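Local coordinates for protein sugar kinase (Agrobacterium tumefaciens, PDB 2RBC) that probably transfers the gamma-phosphate of ATP to a sugar hydroxyl, as a putative ribokinase of the pfkB carbohydrate kinase family, at residues Tyr59-Gly67 and Thr308-Ala316; Asp190-Glu198 and Phe209-Leu217. All blocks are in the same frame, centred on the assembly; numbering follows the deposited sequence. Where two conformers were deposited one is given.

How the contacts relate
Both contacts belong to one pfkB-family chain, their centres about 25 Å apart and their nearest atoms about 9 Å apart, so they do not touch. Contact 1 joins the smaller four-stranded sheet to the loop between helix 292-307 and helix 319-330. In this family that sheet is a lid over the sugar site, so contact 1 probably lies beside it; a glycerol about 4 Å from the side chain of Glu66 is consistent with a pocket there. Contact 2 lies within the large domain, just beyond the C-terminal ends of parallel strands 185-189 and 206-210, and holds a sulfate that probably came from the crystallisation liquor. In sequence, both its segments fall between those of contact 1.

Contact 1: residues Tyr59-Gly67 and Thr308-Ala316; sequences YEVLQIAEG and TVFGGRIGA
Arg313 lays its guanidinium under the side chain of Ile64, whose CD1 sits over the centre of the group, 3.8 Å above its plane. The same group grips Ala65 O side-on: NE donates at 2.7 Å to Ala65 O and NH2 gives a second, more bent bond, both in the guanidinium plane. Arginine suits this place because its flat face takes an apolar neighbour while its edge serves the carbonyl; NH2 also reaches Ser105. Glu66 answers in the other direction, OE1 accepting from Arg313 N at 3.0 Å in a nearly straight bond (168°). The CG of Glu66 stands between backbone N and carbonyl carbon (chi1 61°), which turns the extended chain toward the loop.

Strand 60-66 is, within this chain, the outermost strand of the lid sheet; its Val61 O accepts from Arg119 of the second subunit. It rests on a glycine-rich loop. Gly312 takes a positive phi (66°), its bare CA 3.5 Å from Glu66 OE1, and Gly311 leaves room for Leu62 CD2. Farther along, the carboxylate of Glu60 passes the Phe310 ring obliquely, OE2 to CD2 3.6 Å, while OE1 pairs with Arg45; Asp270 receives the amides of Gly311 and Gly312.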
loop_
_atom_site.group_PDB
_atom_site.type_symbol
_atom_site.label_atom_id
_atom_site.label_comp_id
_atom_site.label_asym_id
_atom_site.label_seq_id
_atom_site.Cartn_x
_atom_site.Cartn_y
_atom_site.Cartn_z
ATOM N N TYR A 59 -9.382 -10.712 -0.053
ATOM C CA TYR A 59 -10.781 -10.706 0.316
ATOM C C TYR A 59 -11.098 -9.735 1.413
ATOM O O TYR A 59 -12.265 -9.455 1.641
ATOM C CB TYR A 59 -11.319 -12.097 0.628
ATOM C CG TYR A 59 -10.635 -12.825 1.724
ATOM C CD1 TYR A 59 -11.066 -12.713 3.037
ATOM C CD2 TYR A 59 -9.611 -13.705 1.435
ATOM C CE1 TYR A 59 -10.443 -13.445 4.055
ATOM C CE2 TYR A 59 -8.978 -14.420 2.428
ATOM C CZ TYR A 59 -9.392 -14.302 3.732
ATOM O OH TYR A 59 -8.704 -15.024 4.707
ATOM N N GLU A 60 -10.080 -9.197 2.068
ATOM C CA GLU A 60 -10.253 -8.186 3.091
ATOM C C GLU A 60 -9.021 -7.299 3.050
ATOM O O GLU A 60 -7.920 -7.794 2.829
ATOM C CB GLU A 60 -10.390 -8.848 4.466
ATOM C CG GLU A 60 -10.792 -7.923 5.554
ATOM C CD GLU A 60 -11.134 -8.645 6.840
ATOM O OE1 GLU A 60 -11.151 -9.895 6.838
ATOM O OE2 GLU A 60 -11.364 -7.942 7.829
ATOM N N VAL A 61 -9.208 -5.993 3.196
ATOM C CA VAL A 61 -8.075 -5.039 3.200
ATOM C C VAL A 61 -8.270 -4.061 4.361
ATOM O O VAL A 61 -9.336 -3.478 4.511
ATOM C CB VAL A 61 -7.928 -4.274 1.845
ATOM C CG1 VAL A 61 -6.768 -3.263 1.886
ATOM C CG2 VAL A 61 -7.772 -5.262 0.664
ATOM N N LEU A 62 -7.231 -3.878 5.164
ATOM C CA LEU A 62 -7.257 -2.949 6.303
ATOM C C LEU A 62 -6.037 -2.065 6.244
ATOM O O LEU A 62 -4.912 -2.562 6.166
ATOM C CB LEU A 62 -7.245 -3.705 7.634
ATOM C CG LEU A 62 -7.262 -2.948 8.998
ATOM C CD1 LEU A 62 -8.591 -2.192 9.208
ATOM C CD2 LEU A 62 -6.948 -3.847 10.173
ATOM N N GLN A 63 -6.277 -0.757 6.283
ATOM C CA GLN A 63 -5.234 0.223 6.484
ATOM C C GLN A 63 -5.233 0.693 7.917
ATOM O O GLN A 63 -6.255 1.165 8.418
ATOM C CB GLN A 63 -5.413 1.392 5.547
ATOM C CG GLN A 63 -5.238 0.981 4.096
ATOM C CD GLN A 63 -5.101 2.171 3.154
ATOM O OE1 GLN A 63 -6.053 2.882 2.922
ATOM N NE2 GLN A 63 -3.922 2.350 2.586
ATOM N N ILE A 64 -4.098 0.504 8.583
ATOM C CA ILE A 64 -3.962 0.755 10.000
ATOM C C ILE A 64 -2.584 1.349 10.341
ATOM O O ILE A 64 -1.538 0.849 9.919
ATOM C CB ILE A 64 -4.338 -0.528 10.855
ATOM C CG1 ILE A 64 -4.346 -0.187 12.347
ATOM C CG2 ILE A 64 -3.505 -1.783 10.524
ATOM C CD1 ILE A 64 -5.110 -1.223 13.177
ATOM N N ALA A 65 -2.587 2.437 11.101
ATOM C CA ALA A 65 -1.347 3.011 11.598
ATOM C C ALA A 65 -0.919 2.201 12.822
ATOM O O ALA A 65 -1.671 2.037 13.785
ATOM C CB ALA A 65 -1.503 4.514 11.980
ATOM N N GLU A 66 0.271 1.649 12.732
ATOM C CA GLU A 66 0.795 0.809 13.766
ATOM C C GLU A 66 2.322 0.835 13.699
ATOM O O GLU A 66 2.891 1.852 13.378
ATOM C CB GLU A 66 0.122 -0.591 13.682
ATOM C CG GLU A 66 0.335 -1.355 12.380
ATOM C CD GLU A 66 -0.465 -2.628 12.320
ATOM O OE1 GLU A 66 -1.271 -2.883 13.251
ATOM O OE2 GLU A 66 -0.266 -3.414 11.374
ATOM N N GLY A 67 3.013 -0.244 14.037
ATOM C CA GLY A 67 4.456 -0.167 14.305
ATOM C C GLY A 67 4.670 -0.515 15.765
ATOM O O GLY A 67 3.745 -0.467 16.543
ATOM N N THR A 308 -6.236 -13.709 17.998
ATOM C CA THR A 308 -7.440 -14.337 17.492
ATOM C C THR A 308 -8.244 -13.490 16.537
ATOM O O THR A 308 -9.266 -13.940 16.049
ATOM C CB THR A 308 -8.334 -14.780 18.672
ATOM O OG1 THR A 308 -8.804 -13.628 19.377
ATOM C CG2 THR A 308 -7.545 -15.685 19.593
ATOM N N VAL A 309 -7.785 -12.267 16.266
ATOM C CA VAL A 309 -8.449 -11.311 15.383
ATOM C C VAL A 309 -7.510 -10.883 14.246
ATOM O O VAL A 309 -6.384 -10.464 14.489
ATOM C CB VAL A 309 -8.860 -10.058 16.194
ATOM C CG1 VAL A 309 -9.506 -8.980 15.334
ATOM C CG2 VAL A 309 -9.819 -10.474 17.315
ATOM N N PHE A 310 -7.989 -10.977 13.017
ATOM C CA PHE A 310 -7.269 -10.390 11.887
ATOM C C PHE A 310 -7.141 -8.882 12.037
ATOM O O PHE A 310 -8.122 -8.175 12.256
ATOM C CB PHE A 310 -7.999 -10.647 10.560
ATOM C CG PHE A 310 -7.420 -9.877 9.414
ATOM C CD1 PHE A 310 -6.210 -10.270 8.843
ATOM C CD2 PHE A 310 -8.031 -8.733 8.945
ATOM C CE1 PHE A 310 -5.654 -9.560 7.837
ATOM C CE2 PHE A 310 -7.454 -8.013 7.931
ATOM C CZ PHE A 310 -6.276 -8.447 7.372
ATOM N N GLY A 311 -5.920 -8.379 11.869
ATOM C CA GLY A 311 -5.728 -6.965 11.602
ATOM C C GLY A 311 -4.661 -6.265 12.427
ATOM O O GLY A 311 -4.872 -5.149 12.849
ATOM N N GLY A 312 -3.511 -6.897 12.647
ATOM C CA GLY A 312 -2.451 -6.209 13.363
ATOM C C GLY A 312 -2.795 -5.914 14.806
ATOM O O GLY A 312 -3.218 -6.807 15.537
ATOM N N ARG A 313 -2.666 -4.652 15.202
ATOM C CA ARG A 313 -3.028 -4.229 16.548
ATOM C C ARG A 313 -4.530 -4.166 16.845
ATOM O O ARG A 313 -4.914 -4.025 18.021
ATOM C CB ARG A 313 -2.381 -2.871 16.868
ATOM C CG ARG A 313 -2.843 -1.694 16.030
ATOM C CD ARG A 313 -2.510 -0.354 16.673
ATOM N NE ARG A 313 -2.931 0.757 15.844
ATOM C CZ ARG A 313 -4.136 1.328 15.875
ATOM N NH1 ARG A 313 -5.064 0.938 16.742
ATOM N NH2 ARG A 313 -4.419 2.288 15.010
ATOM N N ILE A 314 -5.389 -4.304 15.819
ATOM C CA ILE A 314 -6.822 -3.996 15.955
ATOM C C ILE A 314 -7.513 -4.928 16.928
ATOM O O ILE A 314 -8.475 -4.546 17.552
ATOM C CB ILE A 314 -7.564 -3.956 14.579
ATOM C CG1 ILE A 314 -8.762 -2.999 14.654
ATOM C CG2 ILE A 314 -7.983 -5.346 14.108
ATOM C CD1 ILE A 314 -8.407 -1.650 15.307
ATOM N N GLY A 315 -6.978 -6.125 17.098
ATOM C CA GLY A 315 -7.489 -7.049 18.112
ATOM C C GLY A 315 -7.085 -6.809 19.556
ATOM O O GLY A 315 -7.392 -7.651 20.408
ATOM N N ALA A 316 -6.350 -5.731 19.842
ATOM C CA ALA A 316 -5.872 -5.484 21.209
ATOM C C ALA A 316 -7.101 -5.473 22.129
ATOM O O ALA A 316 -8.032 -4.730 21.887
ATOM C CB ALA A 316 -5.106 -4.174 21.299
#

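Contact 2: residues Asp190-Glu198 and Phe209-Leu217. With SO4 (sulfate ion), chain E.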
loop_
_atom_site.group_PDB
_atom_site.type_symbol
_atom_site.label_atom_id
_atom_site.label_comp_id
_atom_site.label_asym_id
_atom_site.label_seq_id
_atom_site.Cartn_x
_atom_site.Cartn_y
_atom_site.Cartn_z
ATOM N N ASP A 190 13.618 -5.950 20.259
ATOM C CA ASP A 190 13.340 -6.711 19.051
ATOM C C ASP A 190 14.521 -6.646 18.080
ATOM O O ASP A 190 15.517 -6.020 18.335
ATOM C CB ASP A 190 12.089 -6.174 18.381
ATOM C CG ASP A 190 11.285 -7.239 17.672
ATOM O OD1 ASP A 190 11.821 -8.315 17.275
ATOM O OD2 ASP A 190 10.065 -7.008 17.586
ATOM N N VAL A 191 14.376 -7.334 16.962
ATOM C CA VAL A 191 15.448 -7.502 16.003
ATOM C C VAL A 191 15.961 -6.162 15.517
ATOM O O VAL A 191 15.200 -5.240 15.205
ATOM C CB VAL A 191 14.977 -8.401 14.842
ATOM C CG1 VAL A 191 15.979 -8.396 13.762
ATOM C CG2 VAL A 191 14.748 -9.831 15.372
ATOM N N ALA A 192 17.271 -6.046 15.547
ATOM C CA ALA A 192 17.975 -4.854 15.158
ATOM C C ALA A 192 19.395 -5.294 15.071
ATOM O O ALA A 192 19.728 -6.381 15.531
ATOM C CB ALA A 192 17.854 -3.737 16.223
ATOM N N PRO A 193 20.255 -4.440 14.513
ATOM C CA PRO A 193 21.673 -4.712 14.586
ATOM C C PRO A 193 22.070 -4.928 16.031
ATOM O O PRO A 193 21.522 -4.269 16.930
ATOM C CB PRO A 193 22.300 -3.446 14.024
ATOM C CG PRO A 193 21.254 -2.892 13.103
ATOM C CD PRO A 193 19.958 -3.208 13.761
ATOM N N VAL A 194 23.016 -5.845 16.247
ATOM C CA VAL A 194 23.471 -6.187 17.597
ATOM C C VAL A 194 24.014 -4.980 18.308
ATOM O O VAL A 194 23.841 -4.854 19.489
ATOM C CB VAL A 194 24.569 -7.294 17.669
ATOM C CG1 VAL A 194 23.945 -8.669 17.572
ATOM C CG2 VAL A 194 25.644 -7.070 16.620
ATOM N N GLU A 195 24.673 -4.121 17.543
ATOM C CA GLU A 195 25.202 -2.862 18.016
ATOM C C GLU A 195 24.109 -2.039 18.688
ATOM O O GLU A 195 24.296 -1.512 19.784
ATOM C CB GLU A 195 25.761 -2.065 16.826
ATOM C CG GLU A 195 27.068 -2.615 16.230
ATOM C CD GLU A 195 26.926 -3.956 15.490
ATOM O OE1 GLU A 195 25.826 -4.263 14.988
ATOM O OE2 GLU A 195 27.945 -4.696 15.411
ATOM N N THR A 196 22.965 -1.952 18.016
ATOM C CA THR A 196 21.821 -1.164 18.477
ATOM C C THR A 196 21.268 -1.725 19.802
ATOM O O THR A 196 21.088 -0.989 20.776
ATOM C CB THR A 196 20.728 -1.128 17.408
ATOM O OG1 THR A 196 21.226 -0.390 16.288
ATOM C CG2 THR A 196 19.445 -0.481 17.921
ATOM N N LEU A 197 21.038 -3.033 19.829
ATOM C CA LEU A 197 20.591 -3.741 21.035
ATOM C C LEU A 197 21.594 -3.556 22.172
ATOM O O LEU A 197 21.204 -3.273 23.294
ATOM C CB LEU A 197 20.365 -5.235 20.738
ATOM C CG LEU A 197 19.110 -5.617 19.952
ATOM C CD1 LEU A 197 19.151 -7.072 19.453
ATOM C CD2 LEU A 197 17.896 -5.362 20.797
ATOM N N GLU A 198 22.887 -3.682 21.871
ATOM C CA GLU A 198 23.932 -3.560 22.896
ATOM C C GLU A 198 24.051 -2.142 23.389
ATOM O O GLU A 198 24.420 -1.929 24.520
ATOM C CB GLU A 198 25.290 -4.056 22.369
ATOM C CG GLU A 198 25.337 -5.571 22.174
ATOM C CD GLU A 198 26.560 -6.066 21.380
ATOM O OE1 GLU A 198 27.206 -5.285 20.620
ATOM O OE2 GLU A 198 26.870 -7.268 21.542
ATOM N N PHE A 209 12.969 -9.075 25.438
ATOM C CA PHE A 209 13.497 -9.463 24.131
ATOM C C PHE A 209 12.522 -10.427 23.425
ATOM O O PHE A 209 11.875 -11.254 24.072
ATOM C CB PHE A 209 14.837 -10.227 24.265
ATOM C CG PHE A 209 15.984 -9.409 24.789
ATOM C CD1 PHE A 209 16.672 -8.517 23.948
ATOM C CD2 PHE A 209 16.453 -9.598 26.101
ATOM C CE1 PHE A 209 17.783 -7.808 24.422
ATOM C CE2 PHE A 209 17.545 -8.891 26.599
ATOM C CZ PHE A 209 18.218 -7.985 25.768
ATOM N N SER A 210 12.447 -10.331 22.089
ATOM C CA SER A 210 11.765 -11.330 21.291
ATOM C C SER A 210 12.749 -12.471 21.160
ATOM O O SER A 210 13.965 -12.275 21.294
ATOM C CB SER A 210 11.452 -10.772 19.893
ATOM O OG SER A 210 12.654 -10.402 19.251
ATOM N N GLU A 211 12.250 -13.664 20.885
ATOM C CA GLU A 211 13.159 -14.781 20.682
ATOM C C GLU A 211 14.275 -14.535 19.610
ATOM O O GLU A 211 15.471 -14.782 19.840
ATOM C CB GLU A 211 12.343 -16.038 20.385
ATOM C CG GLU A 211 13.216 -17.206 20.019
ATOM C CD GLU A 211 12.460 -18.523 20.047
ATOM O OE1 GLU A 211 11.233 -18.527 20.286
ATOM O OE2 GLU A 211 13.138 -19.549 19.824
ATOM N N PRO A 212 13.900 -14.049 18.431
ATOM C CA PRO A 212 14.939 -13.760 17.455
ATOM C C PRO A 212 15.993 -12.747 17.896
ATOM O O PRO A 212 17.169 -12.904 17.570
ATOM C CB PRO A 212 14.161 -13.207 16.264
ATOM C CG PRO A 212 12.795 -13.527 16.482
ATOM C CD PRO A 212 12.559 -13.756 17.916
ATOM N N ALA A 213 15.604 -11.711 18.637
ATOM C CA ALA A 213 16.589 -10.718 19.092
ATOM C C ALA A 213 17.569 -11.347 20.098
ATOM O O ALA A 213 18.795 -11.180 20.002
ATOM C CB ALA A 213 15.854 -9.524 19.741
ATOM N N ALA A 214 17.012 -12.097 21.051
ATOM C CA ALA A 214 17.806 -12.768 22.066
ATOM C C ALA A 214 18.743 -13.804 21.457
ATOM O O ALA A 214 19.879 -13.963 21.922
ATOM C CB ALA A 214 16.908 -13.394 23.091
ATOM N N THR A 215 18.265 -14.490 20.418
ATOM C CA THR A 215 19.069 -15.467 19.676
ATOM C C THR A 215 20.280 -14.780 19.081
ATOM O O THR A 215 21.390 -15.263 19.186
ATOM C CB THR A 215 18.227 -16.109 18.550
ATOM O OG1 THR A 215 17.038 -16.710 19.113
ATOM C CG2 THR A 215 19.020 -17.125 17.801
ATOM N N ARG A 216 20.051 -13.636 18.450
ATOM C CA ARG A 216 21.140 -12.928 17.829
ATOM C C ARG A 216 22.135 -12.422 18.838
ATOM O O ARG A 216 23.342 -12.488 18.613
ATOM C CB ARG A 216 20.643 -11.735 17.003
ATOM C CG ARG A 216 21.819 -11.096 16.248
ATOM C CD ARG A 216 21.462 -9.868 15.382
ATOM N NE ARG A 216 20.369 -10.121 14.448
ATOM C CZ ARG A 216 19.902 -9.221 13.579
ATOM N NH1 ARG A 216 20.433 -8.003 13.505
ATOM N NH2 ARG A 216 18.893 -9.546 12.781
ATOM N N LEU A 217 21.627 -11.909 19.953
ATOM C CA LEU A 217 22.479 -11.291 20.958
ATOM C C LEU A 217 23.361 -12.307 21.687
ATOM O O LEU A 217 24.503 -11.992 22.022
ATOM C CB LEU A 217 21.623 -10.461 21.948
ATOM C CG LEU A 217 22.320 -9.456 22.874
ATOM C CD1 LEU A 217 23.165 -8.417 22.102
ATOM C CD2 LEU A 217 21.269 -8.760 23.731
HETATM S S SO4 E . 24.183 -7.579 13.218
HETATM O O1 SO4 E . 24.707 -8.944 13.163
HETATM O O2 SO4 E . 25.276 -6.606 13.252
HETATM O O3 SO4 E . 23.312 -7.319 12.068
HETATM O O4 SO4 E . 23.420 -7.446 14.446
HETATM O O HOH W 1 26.408 -10.251 21.041
#
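Asp190 and Ser210 make the direct hydrogen bond of this contact: Ser210 OG donates to Asp190 OD1 at 3.0 Å, from above the carboxylate plane. Val191 N approaches the same oxygen from the opposite face, so OD1 is gripped by two donors. Ser210 is also the N-cap of helix 211-218, its OG accepting from Ala213 N at 3.3 Å. A small hydroxyl residue suits this place, since with OG between its own N and carbonyl carbon (chi1 60°) it can serve the helix start and the aspartate together.

The second polar group gathers around the sulfate. Arg216 NH1 donates to its O4 at 3.2 Å; Val194 N, at the start of its helix, points at O4 too, but the modelled approach is too short to be reliable. The arginine and the helix start, with its partial positive charge, would probably both attract an anion. Arg216 runs out straight as far as CD and then bends at chi3 (-53°), bringing the guanidinium beneath Ala192 N and its NH2 to 3.3 Å from Val191 CG1. Away from the sulfate, a water links Glu198 OE2 with Leu217 O, donating to both.

Apolar contacts fill the rest. Val191 CG2 meets Pro212 CB at 3.5 Å, the two side chains crossing at about a right angle. Leu197 sends CD1 to Ala213 CB (4.1 Å) and CD2 to the edge of the Phe209 ring. The small Ala213 lets the helix come close to the 190-193 loop, its CA 4.6 Å from Val191 CA.

The axes of segments 194-198 and 211-217 lie 10.5 Å apart at closest approach and nearly perpendicular (97°). Helix 194-200 is the crossover of a beta-alpha-beta unit joining parallel strands 185-189 and 206-210, and helix 211-218 follows directly from the second strand, with Phe209 and Ala214 packing on strand 238-242 and helix 223-233.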